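Local coordinates for Serine/threonine-protein kinase Tel1 (Chaetomium thermophilum, PDB 6SKY) that phosphorylates serine and threonine residues of proteins with ATP and probably acts as a DNA damage sensor that activates checkpoint signaling, at residues 2667-2672 and 2765-2770; 2759-2764 and 2775-2780. One frame throughout, in Å; residues are numbered along the deposited sequence.

From the N terminus, the chain first passes through 2667-2672, where a short strand turns into helix 2670-2681. A largely helical excursion of 92 residues follows before interaction 1 brings 2765-2770 back against it. The last residues of that excursion, loop 2759-2764, meet 2775-2780 in interaction 2, across ten residues holding strand 2766-2769 and its hairpin turn. The segments alternate along the chain, so the two contacts cross. They share a three-stranded antiparallel sheet with strand 2766-2769 at its centre, flanked by 2667-2669 and 2775-2777. Leu2767 N is hydrogen-bonded to Val2776 O within it, and Asn2765 ND2 reaches Asp2760 O. Both contacts touch the bound nucleotide, one mainly at purine and ribose, the other also at the phosphates.

Interaction 1 (2667-2672 and 2765-2770); sequences TIPLHE and NILLDH. With AGS (phosphothiophosphoric acid-adenylate ester), chain C.
Leu2768 and Ile2668 form the central hydrogen-bonded pair of an antiparallel ladder, with their side chains on the face remote from the nucleotide. Leu2768 N points almost straight at Ile2668 O (2.8 Å, 178°), whereas the return bond from Ile2668 N to Leu2768 O is more bent. The two side chains lie askew, CG2 of Ile2668 beside CB of Leu2768 at 4.1 Å. Farther out, Leu2768 CD1 meets CD1 of Leu2670 at 3.8 Å. Leu2670 reaches it with CG anti to the backbone N (chi1 174°), while its own N is held by Ile2766 O at 2.9 Å, in the carbonyl plane, as the strand gives way to the helix. Phe2724 and Met2721 also pack on Leu2768. An alanine in place of Leu2768 would probably leave Leu2670 CD1 without its methyl partner and open a gap toward Phe2724. The edge of the His2770 ring faces CG2 of Ile2668, and the ring itself lies nearly parallel to that of Tyr2728.

The nucleotide-facing side carries Thr2667, Pro2669, Leu2767 and Asp2769. One Leu2767 branch, CD1, lies 3.8 Å from AGS C2; the other, CD2, packs 4.1 Å from CG of Pro2669, which in turn sits 3.5 Å from the ribose oxygen O2' of AGS. Thr2667 turns its methyl CG2 to CB of Asp2769 at 4.0 Å, and the carboxylate of Asp2769 forms a salt bridge with Arg2647. The ladder thus sets Ile2668 and Leu2768, with Leu2670 beside them, against helix 2722-2726 and its surroundings, and offers Leu2767 and Pro2669 to purine and ribose. Specific polar recognition of adenine comes instead from the backbone of Glu2662 and Val2664, so this contact probably contributes shape and hydrophobic cover.

Interaction 2 (2759-2764 and 2775-2780); sequences GDRHGH and VVHIDL. With AGS (phosphothiophosphoric acid-adenylate ester), chain C.
Arg2761 folds back at chi2 (-65°) and chi3 (98°), which carries its guanidinium round to His2777 and the backbone of Ile2778. NH1 gives a fairly straight bond to Ile2778 O (2.9 Å, 164°) that stays close to the guanidinium plane. NH2 meets the ring nitrogen ND1 of His2777 at 2.9 Å, tilted out of both flat groups, while NE makes a weak bond to Gly2759 O. CD2 of Leu2780 lies over one face of the guanidinium, toward its rim; these contacts along the rim, with the methyl above, probably limit its rotation. The Arg2761 backbone forms an inverse gamma turn.

Nearby, Asp2760 OD2 and Asp2779 OD1 lie 3.6 Å apart; the magnesium ion beside Asp2779 and the salt bridge from Asp2779 OD1 to Arg2856 probably ease this closeness of like charges. At the nucleotide, CD1 of Ile2778 rests 3.4 Å from AGS N7, and His2764 O accepts the ribose hydroxyl O2' at 2.8 Å. The His2764 ring turns a face to the phosphate oxygen O2B. The Asp-Arg-His of 2760-2762, with Asn2765 three residues on, set against the Asp-Leu-Gly that begins at Asp2779, is the catalytic-loop and DFG-equivalent pairing of the PI3-kinase-related protein kinases.

Interaction 1 (2667-2672 and 2765-2770)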
loop_
_atom_site.group_PDB
_atom_site.type_symbol
_atom_site.label_atom_id
_atom_site.label_comp_id
_atom_site.label_asym_id
_atom_site.label_seq_id
_atom_site.Cartn_x
_atom_site.Cartn_y
_atom_site.Cartn_z
ATOM N N THR A 2667 -29.151 -28.579 17.830
ATOM C CA THR A 2667 -29.367 -27.967 16.537
ATOM C C THR A 2667 -30.689 -28.438 15.950
ATOM O O THR A 2667 -31.412 -29.241 16.532
ATOM C CB THR A 2667 -28.218 -28.309 15.596
ATOM O OG1 THR A 2667 -28.137 -29.728 15.470
ATOM C CG2 THR A 2667 -26.915 -27.797 16.137
ATOM N N ILE A 2668 -31.007 -27.909 14.778
ATOM C CA ILE A 2668 -32.143 -28.361 13.985
ATOM C C ILE A 2668 -31.747 -28.212 12.522
ATOM O O ILE A 2668 -31.125 -27.212 12.163
ATOM C CB ILE A 2668 -33.418 -27.573 14.326
ATOM C CG1 ILE A 2668 -34.592 -28.060 13.489
ATOM C CG2 ILE A 2668 -33.229 -26.093 14.123
ATOM C CD1 ILE A 2668 -35.849 -27.312 13.743
ATOM N N PRO A 2669 -32.035 -29.170 11.651
ATOM C CA PRO A 2669 -31.667 -28.999 10.248
ATOM C C PRO A 2669 -32.377 -27.808 9.638
ATOM O O PRO A 2669 -33.499 -27.475 10.004
ATOM C CB PRO A 2669 -32.110 -30.309 9.609
ATOM C CG PRO A 2669 -32.060 -31.261 10.707
ATOM C CD PRO A 2669 -32.496 -30.534 11.918
ATOM N N LEU A 2670 -31.695 -27.148 8.710
ATOM C CA LEU A 2670 -32.239 -25.936 8.117
ATOM C C LEU A 2670 -33.529 -26.219 7.371
ATOM O O LEU A 2670 -34.462 -25.412 7.399
ATOM C CB LEU A 2670 -31.200 -25.316 7.192
ATOM C CG LEU A 2670 -31.581 -24.118 6.343
ATOM C CD1 LEU A 2670 -31.594 -22.870 7.171
ATOM C CD2 LEU A 2670 -30.614 -23.993 5.202
ATOM N N HIS A 2671 -33.615 -27.370 6.716
ATOM C CA HIS A 2671 -34.816 -27.705 5.969
ATOM C C HIS A 2671 -35.981 -28.037 6.890
ATOM O O HIS A 2671 -37.128 -27.692 6.585
ATOM C CB HIS A 2671 -34.520 -28.870 5.040
ATOM C CG HIS A 2671 -35.335 -28.869 3.791
ATOM N ND1 HIS A 2671 -36.229 -29.871 3.488
ATOM C CD2 HIS A 2671 -35.390 -27.990 2.765
ATOM C CE1 HIS A 2671 -36.800 -29.608 2.328
ATOM N NE2 HIS A 2671 -36.310 -28.472 1.869
ATOM N N GLU A 2672 -35.705 -28.682 8.024
ATOM C CA GLU A 2672 -36.749 -29.011 8.984
ATOM C C GLU A 2672 -37.296 -27.786 9.691
ATOM O O GLU A 2672 -38.417 -27.832 10.192
ATOM C CB GLU A 2672 -36.230 -29.990 10.027
ATOM C CG GLU A 2672 -35.546 -31.205 9.460
ATOM C CD GLU A 2672 -36.507 -32.266 8.980
ATOM O OE1 GLU A 2672 -37.382 -31.962 8.146
ATOM O OE2 GLU A 2672 -36.387 -33.419 9.439
ATOM N N ASN A 2765 -27.664 -30.701 5.105
ATOM C CA ASN A 2765 -26.280 -30.689 5.536
ATOM C C ASN A 2765 -25.940 -29.470 6.363
ATOM O O ASN A 2765 -24.788 -29.310 6.756
ATOM C CB ASN A 2765 -25.353 -30.742 4.328
ATOM C CG ASN A 2765 -25.258 -32.109 3.731
ATOM O OD1 ASN A 2765 -25.453 -33.103 4.408
ATOM N ND2 ASN A 2765 -24.950 -32.170 2.455
ATOM N N ILE A 2766 -26.910 -28.608 6.629
ATOM C CA ILE A 2766 -26.707 -27.364 7.352
ATOM C C ILE A 2766 -27.625 -27.388 8.559
ATOM O O ILE A 2766 -28.838 -27.551 8.414
ATOM C CB ILE A 2766 -26.993 -26.146 6.463
ATOM C CG1 ILE A 2766 -26.174 -26.225 5.182
ATOM C CG2 ILE A 2766 -26.707 -24.864 7.193
ATOM C CD1 ILE A 2766 -26.548 -25.221 4.160
ATOM N N LEU A 2767 -27.050 -27.236 9.744
ATOM C CA LEU A 2767 -27.774 -27.281 11.000
ATOM C C LEU A 2767 -27.747 -25.911 11.649
ATOM O O LEU A 2767 -26.738 -25.216 11.590
ATOM C CB LEU A 2767 -27.155 -28.306 11.948
ATOM C CG LEU A 2767 -26.818 -29.685 11.398
ATOM C CD1 LEU A 2767 -26.049 -30.449 12.418
ATOM C CD2 LEU A 2767 -28.061 -30.422 11.037
ATOM N N LEU A 2768 -28.851 -25.532 12.272
ATOM C CA LEU A 2768 -28.973 -24.275 12.988
ATOM C C LEU A 2768 -28.907 -24.558 14.476
ATOM O O LEU A 2768 -29.747 -25.285 15.001
ATOM C CB LEU A 2768 -30.287 -23.587 12.651
ATOM C CG LEU A 2768 -30.550 -23.307 11.188
ATOM C CD1 LEU A 2768 -31.998 -22.977 10.994
ATOM C CD2 LEU A 2768 -29.684 -22.167 10.766
ATOM N N ASP A 2769 -27.914 -23.992 15.142
ATOM C CA ASP A 2769 -27.764 -24.130 16.583
ATOM C C ASP A 2769 -28.662 -23.108 17.260
ATOM O O ASP A 2769 -28.389 -21.910 17.212
ATOM C CB ASP A 2769 -26.304 -23.928 16.965
ATOM C CG ASP A 2769 -26.038 -24.188 18.421
ATOM O OD1 ASP A 2769 -26.903 -24.747 19.106
ATOM O OD2 ASP A 2769 -24.950 -23.828 18.894
ATOM N N HIS A 2770 -29.740 -23.562 17.892
ATOM C CA HIS A 2770 -30.680 -22.638 18.502
ATOM C C HIS A 2770 -30.355 -22.335 19.953
ATOM O O HIS A 2770 -31.250 -21.971 20.714
ATOM C CB HIS A 2770 -32.112 -23.151 18.366
ATOM C CG HIS A 2770 -32.365 -24.474 19.012
ATOM N ND1 HIS A 2770 -32.978 -25.511 18.348
ATOM C CD2 HIS A 2770 -32.125 -24.920 20.266
ATOM C CE1 HIS A 2770 -33.088 -26.546 19.160
ATOM N NE2 HIS A 2770 -32.576 -26.214 20.330
HETATM P PG AGS C . -30.264 -37.746 2.213
HETATM S S1G AGS C . -30.664 -35.980 1.493
HETATM O O2G AGS C . -28.729 -37.956 2.304
HETATM O O3G AGS C . -30.875 -38.836 1.292
HETATM P PB AGS C . -30.185 -37.198 4.850
HETATM O O1B AGS C . -29.449 -36.002 4.402
HETATM O O2B AGS C . -31.320 -36.935 5.837
HETATM O O3B AGS C . -30.864 -37.916 3.633
HETATM P PA AGS C . -29.409 -38.653 7.037
HETATM O O1A AGS C . -30.144 -39.921 7.076
HETATM O O2A AGS C . -28.032 -38.692 7.697
HETATM O O3A AGS C . -29.174 -38.177 5.554
HETATM O "O5'" AGS C . -30.322 -37.574 7.711
HETATM C "C5'" AGS C . -30.640 -37.715 9.102
HETATM C "C4'" AGS C . -31.228 -36.432 9.620
HETATM O "O4'" AGS C . -30.456 -35.978 10.747
HETATM C "C3'" AGS C . -31.241 -35.269 8.638
HETATM O "O3'" AGS C . -32.347 -34.409 8.879
HETATM C "C2'" AGS C . -29.909 -34.578 8.912
HETATM O "O2'" AGS C . -29.997 -33.183 8.664
HETATM C "C1'" AGS C . -29.705 -34.830 10.406
HETATM N N9 AGS C . -28.317 -35.073 10.765
HETATM C C8 AGS C . -27.390 -35.769 10.042
HETATM N N7 AGS C . -26.212 -35.837 10.609
HETATM C C5 AGS C . -26.378 -35.138 11.791
HETATM C C6 AGS C . -25.498 -34.838 12.845
HETATM N N6 AGS C . -24.223 -35.227 12.880
HETATM N N1 AGS C . -25.980 -34.119 13.876
HETATM C C2 AGS C . -27.255 -33.727 13.848
HETATM N N3 AGS C . -28.177 -33.948 12.910
HETATM C C4 AGS C . -27.670 -34.661 11.901
#

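Interaction 2 (2759-2764 and 2775-2780)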
loop_
_atom_site.group_PDB
_atom_site.type_symbol
_atom_site.label_atom_id
_atom_site.label_comp_id
_atom_site.label_asym_id
_atom_site.label_seq_id
_atom_site.Cartn_x
_atom_site.Cartn_y
_atom_site.Cartn_z
ATOM N N GLY A 2759 -18.965 -28.716 -1.838
ATOM C CA GLY A 2759 -20.250 -28.815 -2.491
ATOM C C GLY A 2759 -21.213 -29.667 -1.705
ATOM O O GLY A 2759 -20.902 -30.062 -0.583
ATOM N N ASP A 2760 -22.382 -29.953 -2.279
ATOM C CA ASP A 2760 -23.436 -30.725 -1.617
ATOM C C ASP A 2760 -24.034 -29.951 -0.445
ATOM O O ASP A 2760 -24.355 -30.519 0.594
ATOM C CB ASP A 2760 -22.917 -32.091 -1.169
ATOM C CG ASP A 2760 -24.018 -33.054 -0.825
ATOM O OD1 ASP A 2760 -25.018 -33.114 -1.565
ATOM O OD2 ASP A 2760 -23.873 -33.772 0.181
ATOM N N ARG A 2761 -24.197 -28.646 -0.619
ATOM C CA ARG A 2761 -24.635 -27.755 0.452
ATOM C C ARG A 2761 -26.144 -27.542 0.403
ATOM O O ARG A 2761 -26.623 -26.428 0.296
ATOM C CB ARG A 2761 -23.904 -26.422 0.357
ATOM C CG ARG A 2761 -22.415 -26.476 0.588
ATOM C CD ARG A 2761 -22.102 -26.892 1.985
ATOM N NE ARG A 2761 -21.790 -28.306 2.069
ATOM C CZ ARG A 2761 -21.976 -29.045 3.148
ATOM N NH1 ARG A 2761 -21.664 -30.319 3.137
ATOM N NH2 ARG A 2761 -22.488 -28.510 4.232
ATOM N N HIS A 2762 -26.900 -28.629 0.488
ATOM C CA HIS A 2762 -28.345 -28.508 0.518
ATOM C C HIS A 2762 -28.816 -28.362 1.960
ATOM O O HIS A 2762 -28.024 -28.259 2.890
ATOM C CB HIS A 2762 -29.005 -29.686 -0.188
ATOM C CG HIS A 2762 -28.588 -31.022 0.328
ATOM N ND1 HIS A 2762 -29.289 -31.699 1.298
ATOM C CD2 HIS A 2762 -27.551 -31.822 -0.008
ATOM C CE1 HIS A 2762 -28.695 -32.849 1.550
ATOM N NE2 HIS A 2762 -27.637 -32.947 0.772
ATOM N N GLY A 2763 -30.124 -28.339 2.153
ATOM C CA GLY A 2763 -30.657 -27.988 3.451
ATOM C C GLY A 2763 -30.539 -29.038 4.521
ATOM O O GLY A 2763 -30.811 -28.739 5.681
ATOM N N HIS A 2764 -30.161 -30.259 4.175
ATOM C CA HIS A 2764 -30.016 -31.319 5.158
ATOM C C HIS A 2764 -28.598 -31.461 5.661
ATOM O O HIS A 2764 -28.355 -32.272 6.554
ATOM C CB HIS A 2764 -30.483 -32.644 4.575
ATOM C CG HIS A 2764 -31.968 -32.798 4.553
ATOM N ND1 HIS A 2764 -32.643 -33.332 3.479
ATOM C CD2 HIS A 2764 -32.909 -32.490 5.476
ATOM C CE1 HIS A 2764 -33.937 -33.343 3.740
ATOM N NE2 HIS A 2764 -34.124 -32.839 4.946
ATOM N N VAL A 2775 -24.353 -21.645 12.554
ATOM C CA VAL A 2775 -24.634 -22.743 11.641
ATOM C C VAL A 2775 -23.515 -23.764 11.727
ATOM O O VAL A 2775 -22.357 -23.434 11.990
ATOM C CB VAL A 2775 -24.812 -22.244 10.195
ATOM C CG1 VAL A 2775 -25.781 -21.120 10.164
ATOM C CG2 VAL A 2775 -23.505 -21.797 9.624
ATOM N N VAL A 2776 -23.871 -25.023 11.522
ATOM C CA VAL A 2776 -22.928 -26.129 11.496
ATOM C C VAL A 2776 -23.076 -26.818 10.154
ATOM O O VAL A 2776 -24.189 -27.134 9.737
ATOM C CB VAL A 2776 -23.169 -27.119 12.650
ATOM C CG1 VAL A 2776 -21.986 -28.040 12.826
ATOM C CG2 VAL A 2776 -23.462 -26.381 13.931
ATOM N N HIS A 2777 -21.966 -27.032 9.471
ATOM C CA HIS A 2777 -21.960 -27.748 8.210
ATOM C C HIS A 2777 -21.407 -29.142 8.436
ATOM O O HIS A 2777 -20.337 -29.306 9.021
ATOM C CB HIS A 2777 -21.148 -26.996 7.163
ATOM C CG HIS A 2777 -21.878 -25.841 6.559
ATOM N ND1 HIS A 2777 -22.226 -25.794 5.230
ATOM C CD2 HIS A 2777 -22.345 -24.700 7.108
ATOM C CE1 HIS A 2777 -22.869 -24.671 4.985
ATOM N NE2 HIS A 2777 -22.954 -23.989 6.108
ATOM N N ILE A 2778 -22.162 -30.142 8.001
ATOM C CA ILE A 2778 -21.807 -31.537 8.155
ATOM C C ILE A 2778 -21.707 -32.136 6.762
ATOM O O ILE A 2778 -22.012 -31.485 5.771
ATOM C CB ILE A 2778 -22.828 -32.294 9.020
ATOM C CG1 ILE A 2778 -24.196 -32.262 8.369
ATOM C CG2 ILE A 2778 -22.940 -31.657 10.367
ATOM C CD1 ILE A 2778 -25.242 -32.880 9.175
ATOM N N ASP A 2779 -21.251 -33.385 6.692
ATOM C CA ASP A 2779 -21.242 -34.145 5.443
ATOM C C ASP A 2779 -20.358 -33.455 4.400
ATOM O O ASP A 2779 -20.790 -33.097 3.309
ATOM C CB ASP A 2779 -22.684 -34.328 4.954
ATOM C CG ASP A 2779 -22.837 -35.378 3.869
ATOM O OD1 ASP A 2779 -22.081 -35.365 2.875
ATOM O OD2 ASP A 2779 -23.762 -36.208 3.998
ATOM N N LEU A 2780 -19.089 -33.284 4.760
ATOM C CA LEU A 2780 -18.164 -32.438 4.018
ATOM C C LEU A 2780 -17.326 -33.216 3.014
ATOM O O LEU A 2780 -16.191 -32.835 2.735
ATOM C CB LEU A 2780 -17.250 -31.687 4.985
ATOM C CG LEU A 2780 -17.872 -30.722 5.986
ATOM C CD1 LEU A 2780 -16.809 -30.190 6.887
ATOM C CD2 LEU A 2780 -18.550 -29.592 5.282
HETATM P PG AGS C . -30.264 -37.746 2.213
HETATM S S1G AGS C . -30.664 -35.980 1.493
HETATM O O2G AGS C . -28.729 -37.956 2.304
HETATM O O3G AGS C . -30.875 -38.836 1.292
HETATM P PB AGS C . -30.185 -37.198 4.850
HETATM O O1B AGS C . -29.449 -36.002 4.402
HETATM O O2B AGS C . -31.320 -36.935 5.837
HETATM O O3B AGS C . -30.864 -37.916 3.633
HETATM P PA AGS C . -29.409 -38.653 7.037
HETATM O O1A AGS C . -30.144 -39.921 7.076
HETATM O O2A AGS C . -28.032 -38.692 7.697
HETATM O O3A AGS C . -29.174 -38.177 5.554
HETATM O "O5'" AGS C . -30.322 -37.574 7.711
HETATM C "C5'" AGS C . -30.640 -37.715 9.102
HETATM C "C4'" AGS C . -31.228 -36.432 9.620
HETATM O "O4'" AGS C . -30.456 -35.978 10.747
HETATM C "C3'" AGS C . -31.241 -35.269 8.638
HETATM O "O3'" AGS C . -32.347 -34.409 8.879
HETATM C "C2'" AGS C . -29.909 -34.578 8.912
HETATM O "O2'" AGS C . -29.997 -33.183 8.664
HETATM C "C1'" AGS C . -29.705 -34.830 10.406
HETATM N N9 AGS C . -28.317 -35.073 10.765
HETATM C C8 AGS C . -27.390 -35.769 10.042
HETATM N N7 AGS C . -26.212 -35.837 10.609
HETATM C C5 AGS C . -26.378 -35.138 11.791
HETATM C C6 AGS C . -25.498 -34.838 12.845
HETATM N N6 AGS C . -24.223 -35.227 12.880
HETATM N N1 AGS C . -25.980 -34.119 13.876
HETATM C C2 AGS C . -27.255 -33.727 13.848
HETATM N N3 AGS C . -28.177 -33.948 12.910
HETATM C C4 AGS C . -27.670 -34.661 11.901
#